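Local coordinates for protein aminoglycoside phosphotransferase (Mycobacterium smegmatis, PDB 6EF6) that phosphorylates (S)-1-amino-2-propanol, serving as the aminopropanol kinase of the aminoacetone utilization microcompartment, at residues Y38-N43 with V126-M131; V70-Y75 with D252-G257; G133-D138 with N236-S241. One frame throughout, in Å; residues are numbered along the deposited sequence.

Contact 1 (Y38-N43 with V126-M131); sequences YDVSDN and VVHFEM. With BEZ (benzoic acid), chain B.
His-128 drives its ring edge into the face of Tyr-38, a T-shaped pair packed against one face of the five-stranded antiparallel sheet of the kinase-like N-terminal lobe. It joins the loop that follows helix 28-35 to strand 124-130. The imidazole can be followed outward from the strand. Its CB lies against the far end of the phenol, 3.4 Å from Tyr-38 CZ. CG is somewhat farther off, nearest to CE1 and CD1. ND1 makes the closest approach, 3.2 Å from Tyr-38 CD1, and sits above the ring face toward its rim, with CD1 in the plane of the imidazole. CE1 goes on to Val-40, whose CG1 methyl meets it obliquely at 4.0 Å. NE2, at the tip, leaves the pair and is hydrogen-bonded to the Ser-66 hydroxyl on neighbouring strand 64-70, which holds the rotation of the ring.

The ring centroids are 4.5 Å apart and the planes stand at 85°. The two side chains run past each other in opposite directions: with CG anti to the backbone N (chi1 -165°), the imidazole reaches out from the strand toward the loop, while the phenol reaches in toward the strand. Both are buried. On the strand's other side Phe-129 packs against benzoic acid, so neighbouring residues serve the sheet's two faces. The phenol hydroxyl, beyond the stack, donates to water 1 at 2.7 Å from Tyr-38 OH, and the same water accepts from His-128 N at 3.0 Å.

Contact 2 (V70-Y75 with D252-G257); sequences VHRQDY and DFDDCG. With NA (sodium ion), chain D; BEZ (benzoic acid), chain B.
Tyr-75 and Asp-255 meet nearly at a right angle, their side chains crossing between the loop after strand 64-70 and the loop after strand 248-250. The phenol donates a hydrogen bond of 2.8 Å from Tyr-75 OH to Asp-255 OD1, arriving from above the carboxylate plane, 47° out of it. A chi1 of -161° swings the ring of Tyr-75 away from its own backbone N and across to this acid. Trp-187 NE1 bonds to the same hydroxyl, and the bound (2R)-1-methoxypropan-2-amine, whose pocket Trp-187 lines, lies about 4 Å from the Asp-255 side chain.

Asp-254 stands beside it and is approached differently by each neighbour. Its OD1 lies at the edge of the His-71 imidazole, in the ring plane and 3.2 Å from CE1, with ring and carboxylate planes steeply inclined. OD2 is bonded to Asn-54 ND2 and accepts hydrogen bonds from waters 2 and 3, the first of which also joins His-71 ND1. Arg-72 makes no salt bridge here: its guanidinium is turned 82° from the carboxylate, and Asp-254 OD2 lies 4.1 Å from NH2, well out of the guanidinium plane. Water 3, in that plane, accepts from NH2 and donates to OD2. The other arginine branch, NH1, rests over the centre of the Tyr-75 ring.

Asp-252 begins the sequence Asp-Phe-Asp, probably the counterpart of the DFG motif of protein kinases. Its OD2 binds sodium at 2.6 Å, together with Asp-231 and waters 4, 5 and 6; water 6 also donates to Asp-255 OD2. Three acidic side chains therefore share a small region, where the sodium ion and nearby Arg-72 would probably offset part of the negative charge, while waters donate hydrogen bonds to the carboxylates.

Contact 3 (G133-D138 with N236-S241); sequences GGAEPD and NLLVDS
Gly-133 and Gly-134 run close beside Val-239 and Asp-240, with CA atoms 4.7 Å apart for Gly-133 and Asp-240 and 4.8 Å for Gly-134 and Val-239, yet no hydrogen bond links the two backbones. The bare glycines make this proximity possible. Gly-134 has a positive phi of 107°, and its CA comes within 3.1 Å of Val-239 O, on the side where other residues carry a side chain. Gly-133 O lies near Val-239 O, two acceptors that cannot bond to each other, and the nearby Gly-134 N is poorly angled for a bond to Val-239 O. Instead Glu-140, a little farther along the same loop, bonds through its backbone to both Gly-134 and Val-239.

Leu-238 is the side chain that carries the contact. Its CB lies 3.6 Å from Gly-133 O. Turned opposite its own carbonyl carbon (chi1 -61°), the branch beyond CB extends along the loop, and the CD1 methyl reaches Ala-135 CB at 3.9 Å and also touches its CA. This is the apolar part of the interface. Val-239 points its side chain the other way, onto Ile-248 of the paired strand, and contributes through its backbone. At the exposed end the Asp-240 carboxylate leads off from the glycines; OD1 is held by Thr-247 N and by the hydroxyl of Ser-241.

The arrangement is that of a protein-kinase-like fold, in which the linker from the N-terminal lobe passes the short hairpin of strands 237-239 and 248-250; this hairpin connects the segment that probably corresponds to the catalytic loop of kinases to Asp-252, the sodium-binding aspartate.

Benzoic acid and the sodium ion bound by Asp-252 mark the cleft around which the three contacts are placed, their centres 18 to 20 Å apart. Contact 1 lies within the N-terminal lobe, contact 2 joins that lobe to the metal site, and contact 3 lies where the linker enters the C-terminal lobe. Contacts 1 and 2 touch through Val-127 CG2 and His-71 NE2, 3.8 Å apart; Met-131 CE reaches Glu-136 N at 3.7 Å between contacts 1 and 3. Asn-236 ND2 lies 3.5 Å from Asp-252 OD2, so contact 3 packs against this residue. Phe-129 and Asp-252 line the benzoic acid pocket, and the side chain of Leu-238 comes within about 5 Å of the ligand, consistent with a nucleotide-type pocket.

Contact 1 (Y38-N43 with V126-M131)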
loop_
_atom_site.group_PDB
_atom_site.type_symbol
_atom_site.label_atom_id
_atom_site.label_comp_id
_atom_site.label_asym_id
_atom_site.label_seq_id
_atom_site.Cartn_x
_atom_site.Cartn_y
_atom_site.Cartn_z
ATOM N N TYR A 38 27.494 2.372 1.932
ATOM C CA TYR A 38 27.327 2.194 0.506
ATOM C C TYR A 38 28.459 2.901 -0.222
ATOM O O TYR A 38 29.145 3.767 0.329
ATOM C CB TYR A 38 25.964 2.743 0.065
ATOM C CG TYR A 38 24.804 2.008 0.719
ATOM C CD1 TYR A 38 24.318 0.800 0.188
ATOM C CD2 TYR A 38 24.172 2.512 1.846
ATOM C CE1 TYR A 38 23.250 0.132 0.763
ATOM C CE2 TYR A 38 23.086 1.849 2.421
ATOM C CZ TYR A 38 22.619 0.664 1.862
ATOM O OH TYR A 38 21.549 0.014 2.418
ATOM N N ASP A 39 28.653 2.503 -1.478
ATOM C CA ASP A 39 29.736 3.047 -2.273
ATOM C C ASP A 39 29.480 4.471 -2.721
ATOM O O ASP A 39 30.433 5.172 -3.076
ATOM C CB ASP A 39 30.038 2.129 -3.449
ATOM C CG ASP A 39 30.812 0.903 -3.021
ATOM O OD1 ASP A 39 31.684 1.038 -2.131
ATOM O OD2 ASP A 39 30.541 -0.191 -3.547
ATOM N N VAL A 40 28.233 4.922 -2.691
ATOM C CA VAL A 40 27.960 6.316 -2.989
ATOM C C VAL A 40 28.614 7.202 -1.931
ATOM O O VAL A 40 28.649 6.868 -0.739
ATOM C CB VAL A 40 26.441 6.529 -3.068
ATOM C CG1 VAL A 40 25.798 6.182 -1.740
ATOM C CG2 VAL A 40 26.144 7.955 -3.489
ATOM N N SER A 41 29.134 8.346 -2.372
ATOM C CA SER A 41 29.862 9.247 -1.482
ATOM C C SER A 41 29.058 9.548 -0.218
ATOM O O SER A 41 27.833 9.719 -0.255
ATOM C CB SER A 41 30.183 10.546 -2.218
ATOM O OG SER A 41 30.558 11.556 -1.314
ATOM N N ASP A 42 29.767 9.610 0.912
ATOM C CA ASP A 42 29.147 9.941 2.189
ATOM C C ASP A 42 28.625 11.375 2.208
ATOM O O ASP A 42 27.745 11.696 3.019
ATOM C CB ASP A 42 30.165 9.782 3.327
ATOM C CG ASP A 42 30.699 8.361 3.477
ATOM O OD1 ASP A 42 30.193 7.412 2.840
ATOM O OD2 ASP A 42 31.656 8.200 4.258
ATOM N N ASN A 43 29.131 12.235 1.328
ATOM C CA ASN A 43 28.650 13.607 1.202
ATOM C C ASN A 43 27.673 13.791 0.041
ATOM O O ASN A 43 27.457 14.925 -0.405
ATOM C CB ASN A 43 29.833 14.563 1.091
ATOM C CG ASN A 43 30.393 14.933 2.450
ATOM O OD1 ASN A 43 31.491 14.511 2.818
ATOM N ND2 ASN A 43 29.626 15.715 3.215
ATOM N N VAL A 126 17.342 0.413 7.078
ATOM C CA VAL A 126 17.467 1.178 5.848
ATOM C C VAL A 126 17.628 0.202 4.689
ATOM O O VAL A 126 18.321 -0.808 4.817
ATOM C CB VAL A 126 18.679 2.133 5.970
ATOM C CG1 VAL A 126 18.819 2.939 4.737
ATOM C CG2 VAL A 126 18.505 3.045 7.200
ATOM N N VAL A 127 16.980 0.488 3.563
ATOM C CA VAL A 127 17.208 -0.248 2.318
ATOM C C VAL A 127 17.514 0.755 1.208
ATOM O O VAL A 127 16.883 1.813 1.122
ATOM C CB VAL A 127 16.020 -1.175 1.939
ATOM C CG1 VAL A 127 16.363 -1.943 0.689
ATOM C CG2 VAL A 127 15.678 -2.096 3.066
ATOM N N HIS A 128 18.508 0.443 0.380
ATOM C CA HIS A 128 18.951 1.274 -0.735
ATOM C C HIS A 128 18.485 0.630 -2.031
ATOM O O HIS A 128 18.639 -0.583 -2.206
ATOM C CB HIS A 128 20.472 1.376 -0.693
ATOM C CG HIS A 128 21.065 2.459 -1.540
ATOM N ND1 HIS A 128 22.425 2.682 -1.569
ATOM C CD2 HIS A 128 20.517 3.402 -2.343
ATOM C CE1 HIS A 128 22.694 3.696 -2.366
ATOM N NE2 HIS A 128 21.556 4.163 -2.841
ATOM N N PHE A 129 17.880 1.413 -2.919
ATOM C CA PHE A 129 17.387 0.922 -4.200
ATOM C C PHE A 129 18.013 1.692 -5.359
ATOM O O PHE A 129 18.388 2.864 -5.212
ATOM C CB PHE A 129 15.855 1.107 -4.290
ATOM C CG PHE A 129 15.071 0.323 -3.256
ATOM C CD1 PHE A 129 14.828 -1.036 -3.428
ATOM C CD2 PHE A 129 14.548 0.960 -2.128
ATOM C CE1 PHE A 129 14.077 -1.750 -2.485
ATOM C CE2 PHE A 129 13.820 0.264 -1.174
ATOM C CZ PHE A 129 13.553 -1.096 -1.365
ATOM N N GLU A 130 18.051 1.059 -6.540
ATOM C CA GLU A 130 18.478 1.761 -7.739
ATOM C C GLU A 130 17.448 2.823 -8.097
ATOM O O GLU A 130 16.278 2.757 -7.689
ATOM C CB GLU A 130 18.675 0.794 -8.909
ATOM C CG GLU A 130 19.760 -0.249 -8.653
ATOM C CD GLU A 130 20.117 -1.083 -9.870
ATOM O OE1 GLU A 130 19.440 -0.968 -10.913
ATOM O OE2 GLU A 130 21.081 -1.873 -9.772
ATOM N N MET A 131 17.892 3.805 -8.876
ATOM C CA MET A 131 16.997 4.868 -9.316
ATOM C C MET A 131 15.814 4.262 -10.081
ATOM O O MET A 131 15.927 3.224 -10.744
ATOM C CB MET A 131 17.759 5.882 -10.182
ATOM C CG MET A 131 16.963 7.082 -10.591
ATOM S SD MET A 131 16.209 7.902 -9.194
ATOM C CE MET A 131 15.383 9.275 -9.965
HETATM C C BEZ B . 9.931 2.287 -1.279
HETATM O O1 BEZ B . 9.830 1.071 -1.116
HETATM O O2 BEZ B . 9.530 3.072 -0.373
HETATM C C1 BEZ B . 10.522 2.785 -2.554
HETATM C C2 BEZ B . 10.295 4.083 -2.971
HETATM C C3 BEZ B . 10.858 4.528 -4.162
HETATM C C4 BEZ B . 11.629 3.667 -4.931
HETATM C C5 BEZ B . 11.856 2.362 -4.504
HETATM C C6 BEZ B . 11.291 1.926 -3.324
HETATM O O HOH W 1 20.315 -1.842 0.879
#

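Contact 2 (V70-Y75 with D252-G257)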
loop_
_atom_site.group_PDB
_atom_site.type_symbol
_atom_site.label_atom_id
_atom_site.label_comp_id
_atom_site.label_asym_id
_atom_site.label_seq_id
_atom_site.Cartn_x
_atom_site.Cartn_y
_atom_site.Cartn_z
ATOM N N VAL A 70 14.409 4.925 4.603
ATOM C CA VAL A 70 14.641 4.810 6.046
ATOM C C VAL A 70 13.335 4.351 6.701
ATOM O O VAL A 70 12.344 5.083 6.718
ATOM C CB VAL A 70 15.127 6.134 6.649
ATOM C CG1 VAL A 70 15.301 6.013 8.179
ATOM C CG2 VAL A 70 16.453 6.572 6.028
ATOM N N HIS A 71 13.319 3.145 7.264
ATOM C CA HIS A 71 12.083 2.587 7.801
ATOM C C HIS A 71 11.693 3.280 9.091
ATOM O O HIS A 71 12.530 3.558 9.958
ATOM C CB HIS A 71 12.262 1.095 8.060
ATOM C CG HIS A 71 12.263 0.276 6.817
ATOM N ND1 HIS A 71 11.134 -0.363 6.364
ATOM C CD2 HIS A 71 13.236 0.005 5.919
ATOM C CE1 HIS A 71 11.416 -0.983 5.228
ATOM N NE2 HIS A 71 12.692 -0.795 4.948
ATOM N N ARG A 72 10.410 3.583 9.216
ATOM C CA ARG A 72 9.964 4.169 10.451
ATOM C C ARG A 72 10.134 3.180 11.604
ATOM O O ARG A 72 10.315 1.975 11.417
ATOM C CB ARG A 72 8.548 4.712 10.327
ATOM C CG ARG A 72 7.515 3.695 10.038
ATOM C CD ARG A 72 6.203 4.431 9.880
ATOM N NE ARG A 72 5.065 3.534 9.789
ATOM C CZ ARG A 72 4.666 2.951 8.666
ATOM N NH1 ARG A 72 3.607 2.156 8.677
ATOM N NH2 ARG A 72 5.321 3.167 7.532
ATOM N N GLN A 73 10.155 3.733 12.810
ATOM C CA GLN A 73 10.460 2.951 13.994
ATOM C C GLN A 73 9.340 1.962 14.280
ATOM O O GLN A 73 8.161 2.276 14.126
ATOM C CB GLN A 73 10.636 3.897 15.190
ATOM C CG GLN A 73 10.674 3.204 16.532
ATOM C CD GLN A 73 10.787 4.181 17.685
ATOM O OE1 GLN A 73 11.533 5.158 17.613
ATOM N NE2 GLN A 73 10.032 3.927 18.752
ATOM N N ASP A 74 9.719 0.746 14.667
ATOM C CA ASP A 74 8.866 -0.248 15.304
ATOM C C ASP A 74 7.908 -0.966 14.349
ATOM O O ASP A 74 7.241 -1.907 14.775
ATOM C CB ASP A 74 8.067 0.312 16.499
ATOM C CG ASP A 74 8.942 0.548 17.719
ATOM O OD1 ASP A 74 9.880 -0.251 17.938
ATOM O OD2 ASP A 74 8.708 1.538 18.447
ATOM N N TYR A 75 7.820 -0.578 13.081
ATOM C CA TYR A 75 6.808 -1.197 12.221
ATOM C C TYR A 75 7.205 -2.604 11.800
ATOM O O TYR A 75 6.360 -3.506 11.815
ATOM C CB TYR A 75 6.541 -0.326 10.998
ATOM C CG TYR A 75 5.226 -0.578 10.238
ATOM C CD1 TYR A 75 3.984 -0.426 10.872
ATOM C CD2 TYR A 75 5.247 -0.863 8.892
ATOM C CE1 TYR A 75 2.785 -0.607 10.168
ATOM C CE2 TYR A 75 4.029 -1.061 8.168
ATOM C CZ TYR A 75 2.839 -0.924 8.821
ATOM O OH TYR A 75 1.638 -1.071 8.144
ATOM N N ASP A 252 7.161 0.730 -3.002
ATOM C CA ASP A 252 6.556 0.766 -1.670
ATOM C C ASP A 252 5.769 -0.503 -1.362
ATOM O O ASP A 252 4.581 -0.474 -1.044
ATOM C CB ASP A 252 5.679 2.007 -1.489
ATOM C CG ASP A 252 5.257 2.222 -0.039
ATOM O OD1 ASP A 252 5.792 1.527 0.839
ATOM O OD2 ASP A 252 4.381 3.081 0.202
ATOM N N PHE A 253 6.517 -1.613 -1.367
ATOM C CA PHE A 253 6.017 -2.921 -0.914
ATOM C C PHE A 253 6.016 -3.042 0.621
ATOM O O PHE A 253 5.903 -4.151 1.155
ATOM C CB PHE A 253 6.806 -4.083 -1.574
ATOM C CG PHE A 253 6.459 -4.369 -2.993
ATOM C CD1 PHE A 253 6.869 -3.527 -4.039
ATOM C CD2 PHE A 253 5.829 -5.558 -3.337
ATOM C CE1 PHE A 253 6.583 -3.829 -5.356
ATOM C CE2 PHE A 253 5.542 -5.836 -4.669
ATOM C CZ PHE A 253 5.912 -4.997 -5.673
ATOM N N ASP A 254 6.202 -1.941 1.362
ATOM C CA ASP A 254 6.437 -2.082 2.792
ATOM C C ASP A 254 5.208 -2.550 3.574
ATOM O O ASP A 254 5.391 -2.953 4.725
ATOM C CB ASP A 254 6.920 -0.740 3.351
ATOM C CG ASP A 254 7.441 -0.847 4.794
ATOM O OD1 ASP A 254 8.323 -1.679 5.099
ATOM O OD2 ASP A 254 6.988 -0.048 5.657
ATOM N N ASP A 255 4.009 -2.479 3.039
ATOM C CA ASP A 255 2.811 -3.038 3.673
ATOM C C ASP A 255 2.490 -4.434 3.179
ATOM O O ASP A 255 1.450 -4.980 3.505
ATOM C CB ASP A 255 1.567 -2.139 3.548
ATOM C CG ASP A 255 1.558 -0.974 4.481
ATOM O OD1 ASP A 255 2.317 -0.973 5.459
ATOM O OD2 ASP A 255 0.767 -0.037 4.155
ATOM N N CYS A 256 3.347 -5.041 2.376
ATOM C CA CYS A 256 2.955 -6.310 1.774
ATOM C C CYS A 256 2.805 -7.394 2.842
ATOM O O CYS A 256 3.411 -7.365 3.909
ATOM C CB CYS A 256 3.937 -6.746 0.680
ATOM S SG CYS A 256 5.524 -7.480 1.199
ATOM N N GLY A 257 1.912 -8.339 2.559
ATOM C CA GLY A 257 1.661 -9.421 3.513
ATOM C C GLY A 257 0.423 -10.183 3.087
ATOM O O GLY A 257 0.054 -10.145 1.936
HETATM NA NA NA D . 2.564 2.586 1.992
HETATM C C BEZ B . 9.931 2.287 -1.279
HETATM O O1 BEZ B . 9.830 1.071 -1.116
HETATM O O2 BEZ B . 9.530 3.072 -0.373
HETATM C C1 BEZ B . 10.522 2.785 -2.554
HETATM C C2 BEZ B . 10.295 4.083 -2.971
HETATM C C3 BEZ B . 10.858 4.528 -4.162
HETATM C C4 BEZ B . 11.629 3.667 -4.931
HETATM C C5 BEZ B . 11.856 2.362 -4.504
HETATM C C6 BEZ B . 11.291 1.926 -3.324
HETATM O O HOH W 2 8.649 0.410 7.697
HETATM O O HOH W 3 4.660 1.338 5.342
HETATM O O HOH W 4 3.262 0.492 1.938
HETATM O O HOH W 5 4.704 3.092 3.123
HETATM O O HOH W 6 1.531 2.494 3.740
#

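Contact 3 (G133-D138 with N236-S241)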
loop_
_atom_site.group_PDB
_atom_site.type_symbol
_atom_site.label_atom_id
_atom_site.label_comp_id
_atom_site.label_asym_id
_atom_site.label_seq_id
_atom_site.Cartn_x
_atom_site.Cartn_y
_atom_site.Cartn_z
ATOM N N GLY A 133 12.594 5.375 -12.684
ATOM C CA GLY A 133 12.029 6.416 -13.528
ATOM C C GLY A 133 10.721 6.942 -12.961
ATOM O O GLY A 133 9.779 6.180 -12.709
ATOM N N GLY A 134 10.649 8.256 -12.777
ATOM C CA GLY A 134 9.487 8.906 -12.217
ATOM C C GLY A 134 9.700 9.381 -10.798
ATOM O O GLY A 134 8.849 10.109 -10.269
ATOM N N ALA A 135 10.815 9.010 -10.164
ATOM C CA ALA A 135 11.034 9.371 -8.772
ATOM C C ALA A 135 11.675 10.738 -8.592
ATOM O O ALA A 135 11.596 11.287 -7.497
ATOM C CB ALA A 135 11.922 8.321 -8.093
ATOM N N GLU A 136 12.330 11.285 -9.609
ATOM C CA GLU A 136 12.940 12.592 -9.434
ATOM C C GLU A 136 11.836 13.642 -9.316
ATOM O O GLU A 136 10.846 13.584 -10.042
ATOM C CB GLU A 136 13.855 12.930 -10.606
ATOM C CG GLU A 136 14.610 14.226 -10.397
ATOM C CD GLU A 136 15.595 14.519 -11.506
ATOM O OE1 GLU A 136 16.208 13.565 -12.030
ATOM O OE2 GLU A 136 15.754 15.711 -11.845
ATOM N N PRO A 137 11.942 14.575 -8.377
ATOM C CA PRO A 137 10.888 15.586 -8.245
ATOM C C PRO A 137 10.740 16.395 -9.527
ATOM O O PRO A 137 11.736 16.743 -10.175
ATOM C CB PRO A 137 11.395 16.468 -7.102
ATOM C CG PRO A 137 12.221 15.554 -6.290
ATOM C CD PRO A 137 12.915 14.665 -7.279
ATOM N N ASP A 138 9.493 16.710 -9.891
ATOM C CA ASP A 138 8.281 16.288 -9.167
ATOM C C ASP A 138 7.982 14.843 -9.550
ATOM O O ASP A 138 8.023 14.499 -10.730
ATOM C CB ASP A 138 7.083 17.171 -9.520
ATOM C CG ASP A 138 7.238 18.594 -9.015
ATOM O OD1 ASP A 138 7.865 18.780 -7.949
ATOM O OD2 ASP A 138 6.731 19.524 -9.686
ATOM N N ASN A 236 1.794 4.897 -6.032
ATOM C CA ASN A 236 2.873 3.919 -5.872
ATOM C C ASN A 236 3.250 3.219 -7.174
ATOM O O ASN A 236 4.031 2.247 -7.153
ATOM C CB ASN A 236 2.501 2.904 -4.794
ATOM C CG ASN A 236 2.747 3.444 -3.408
ATOM O OD1 ASN A 236 3.508 4.400 -3.232
ATOM N ND2 ASN A 236 2.119 2.870 -2.427
ATOM N N LEU A 237 2.761 3.672 -8.330
ATOM C CA LEU A 237 3.204 3.165 -9.626
ATOM C C LEU A 237 3.828 4.341 -10.354
ATOM O O LEU A 237 3.132 5.188 -10.927
ATOM C CB LEU A 237 2.041 2.530 -10.399
ATOM C CG LEU A 237 1.757 1.056 -10.018
ATOM C CD1 LEU A 237 1.156 0.932 -8.627
ATOM C CD2 LEU A 237 0.867 0.388 -11.053
ATOM N N LEU A 238 5.136 4.393 -10.272
ATOM C CA LEU A 238 5.920 5.476 -10.847
ATOM C C LEU A 238 6.147 5.250 -12.337
ATOM O O LEU A 238 6.320 4.122 -12.792
ATOM C CB LEU A 238 7.282 5.649 -10.146
ATOM C CG LEU A 238 7.172 5.995 -8.659
ATOM C CD1 LEU A 238 8.566 6.410 -8.162
ATOM C CD2 LEU A 238 6.156 7.072 -8.326
ATOM N N VAL A 239 6.154 6.332 -13.119
ATOM C CA VAL A 239 6.262 6.211 -14.572
ATOM C C VAL A 239 7.385 7.073 -15.112
ATOM O O VAL A 239 7.687 8.134 -14.572
ATOM C CB VAL A 239 4.954 6.580 -15.294
ATOM C CG1 VAL A 239 3.872 5.676 -14.876
ATOM C CG2 VAL A 239 4.585 8.019 -14.998
ATOM N N ASP A 240 7.963 6.627 -16.220
ATOM C CA ASP A 240 8.948 7.420 -16.954
ATOM C C ASP A 240 8.339 8.219 -18.104
ATOM O O ASP A 240 9.083 8.870 -18.844
ATOM C CB ASP A 240 10.105 6.536 -17.462
ATOM C CG ASP A 240 9.690 5.586 -18.579
ATOM O OD1 ASP A 240 8.499 5.599 -18.969
ATOM O OD2 ASP A 240 10.566 4.821 -19.068
ATOM N N SER A 241 7.016 8.197 -18.269
ATOM C CA SER A 241 6.341 9.001 -19.285
ATOM C C SER A 241 4.933 9.306 -18.793
ATOM O O SER A 241 4.351 8.526 -18.038
ATOM C CB SER A 241 6.228 8.284 -20.648
ATOM O OG SER A 241 7.461 7.730 -21.089
#